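Local structure of cysteine synthase (Fusobacterium nucleatum subsp. nucleatum, 5Z5C) at residues 252-255 / 256-260. The protein probably uses pyridoxal 5'-phosphate to make cysteine and to break it down with release of hydrogen sulfide. Sequence-based numbering, arbitrary orientation.
Sequences VSVD and DGDAI
Asp255 caps the helix that begins at Asp256: its OD1 accepts from Gly257 N at 2.8 Å. The amide meets this oxygen on the anti side, 30° out of the carboxylate plane, and the carboxylate is brought there by CG standing anti to the backbone N (chi1 -179°). The first turn is closed by Ala259 N, which donates to Asp255 O at 3.1 Å in a nearly straight bond. Strand 252-254, outermost in this chain's parallel four-stranded sheet, turns at Asp255 into helix 256-260, their axes at 76°: a strand-turn-helix junction in a fold-type II PLP enzyme. A water links the two sides, accepting from Asp255 N at 2.9 Å and donating to Asp258 OD2 over a short distance; the Asp258 carboxylate also accepts from Ser325 OG and Leu324 N. Among the charges, Asp255 OD1 and Asp256 OD1 come within 3.6 Å, a proximity probably eased by the salt bridge from Asp256 to Arg230. Apolar contact is looser: Val254 CG1 lies 4.2 Å from Asp258 CB, the two side chains crossing at about a right angle, while Ile282 and Met286 of helix 275-288 also pack on Val254.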
ATOM      1  N   VAL B 252       2.237   1.472 -28.330  1.00 44.01           N
ATOM      2  CA  VAL B 252       1.851   2.869 -28.003  1.00 42.75           C
ATOM      3  C   VAL B 252       3.017   3.522 -27.226  1.00 42.25           C
ATOM      4  O   VAL B 252       3.692   2.867 -26.399  1.00 40.85           O
ATOM      5  CB  VAL B 252       0.500   3.013 -27.212  1.00 43.30           C
ATOM      6  CG1 VAL B 252      -0.635   2.319 -27.959  1.00 43.39           C
ATOM      7  CG2 VAL B 252       0.584   2.489 -25.802  1.00 43.77           C
ATOM      8  N   SER B 253       3.289   4.782 -27.559  1.00 41.62           N
ATOM      9  CA  SER B 253       4.429   5.528 -27.047  1.00 42.41           C
ATOM     10  C   SER B 253       3.903   6.716 -26.295  1.00 41.75           C
ATOM     11  O   SER B 253       3.022   7.408 -26.819  1.00 40.67           O
ATOM     12  CB  SER B 253       5.264   6.052 -28.198  1.00 44.42           C
ATOM     13  OG  SER B 253       5.890   4.984 -28.882  1.00 46.78           O
ATOM     14  N   VAL B 254       4.391   6.937 -25.066  1.00 40.72           N
ATOM     15  CA  VAL B 254       3.958   8.099 -24.269  1.00 40.14           C
ATOM     16  C   VAL B 254       5.180   8.848 -23.757  1.00 40.09           C
ATOM     17  O   VAL B 254       6.168   8.233 -23.323  1.00 38.83           O
ATOM     18  CB  VAL B 254       3.073   7.687 -23.072  1.00 40.22           C
ATOM     19  CG1 VAL B 254       2.640   8.896 -22.247  1.00 39.93           C
ATOM     20  CG2 VAL B 254       1.863   6.883 -23.545  1.00 40.13           C
ATOM     21  N   ASP B 255       5.128  10.178 -23.826  1.00 39.62           N
ATOM     22  CA  ASP B 255       6.230  10.978 -23.326  1.00 40.63           C
ATOM     23  C   ASP B 255       6.188  10.992 -21.780  1.00 39.74           C
ATOM     24  O   ASP B 255       5.112  11.171 -21.186  1.00 38.84           O
ATOM     25  CB  ASP B 255       6.180  12.405 -23.873  1.00 41.88           C
ATOM     26  CG  ASP B 255       7.340  13.245 -23.369  1.00 43.34           C
ATOM     27  OD1 ASP B 255       7.274  13.747 -22.220  1.00 45.19           O
ATOM     28  OD2 ASP B 255       8.334  13.368 -24.087  1.00 45.82           O
ATOM     29  N   ASP B 256       7.352  10.844 -21.147  1.00 39.58           N
ATOM     30  CA  ASP B 256       7.409  10.725 -19.683  1.00 39.25           C
ATOM     31  C   ASP B 256       6.798  11.935 -18.910  1.00 38.92           C
ATOM     32  O   ASP B 256       6.190  11.768 -17.854  1.00 38.64           O
ATOM     33  CB  ASP B 256       8.793  10.284 -19.203  1.00 39.57           C
ATOM     34  CG  ASP B 256       9.893  11.324 -19.382  1.00 39.82           C
ATOM     35  OD1 ASP B 256       9.611  12.426 -19.821  1.00 39.75           O
ATOM     36  OD2 ASP B 256      11.035  11.039 -19.023  1.00 39.73           O
ATOM     37  N   GLY B 257       6.855  13.120 -19.509  1.00 38.93           N
ATOM     38  CA  GLY B 257       6.222  14.334 -18.947  1.00 38.28           C
ATOM     39  C   GLY B 257       4.715  14.231 -18.904  1.00 37.01           C
ATOM     40  O   GLY B 257       4.095  14.601 -17.909  1.00 36.23           O
ATOM     41  N   ASP B 258       4.158  13.731 -20.002  1.00 36.53           N
ATOM     42  CA  ASP B 258       2.709  13.484 -20.194  1.00 36.12           C
ATOM     43  C   ASP B 258       2.207  12.431 -19.168  1.00 34.75           C
ATOM     44  O   ASP B 258       1.105  12.558 -18.594  1.00 32.79           O
ATOM     45  CB  ASP B 258       2.515  13.034 -21.647  1.00 36.96           C
ATOM     46  CG  ASP B 258       1.117  13.225 -22.199  1.00 37.50           C
ATOM     47  OD1 ASP B 258       0.267  13.889 -21.543  1.00 38.22           O
ATOM     48  OD2 ASP B 258       0.858  12.717 -23.301  1.00 39.50           O
ATOM     49  N   ALA B 259       3.035  11.407 -18.935  1.00 34.42           N
ATOM     50  CA  ALA B 259       2.765  10.412 -17.885  1.00 33.91           C
ATOM     51  C   ALA B 259       2.759  11.082 -16.504  1.00 33.42           C
ATOM     52  O   ALA B 259       1.864  10.867 -15.712  1.00 32.37           O
ATOM     53  CB  ALA B 259       3.801   9.290 -17.903  1.00 34.13           C
ATOM     54  N   ILE B 260       3.760  11.907 -16.234  1.00 33.80           N
ATOM     55  CA  ILE B 260       3.855  12.578 -14.944  1.00 33.79           C
ATOM     56  C   ILE B 260       2.651  13.461 -14.687  1.00 33.58           C
ATOM     57  O   ILE B 260       2.075  13.387 -13.593  1.00 32.49           O
ATOM     58  CB  ILE B 260       5.157  13.367 -14.800  1.00 34.99           C
ATOM     59  CG1 ILE B 260       6.315  12.375 -14.581  1.00 35.29           C
ATOM     60  CG2 ILE B 260       5.081  14.361 -13.637  1.00 35.07           C
ATOM     61  CD1 ILE B 260       7.686  13.014 -14.743  1.00 36.54           C
TER
HETATM   62  O   HOH W   1       2.758  11.603 -24.584  1.00 36.15           O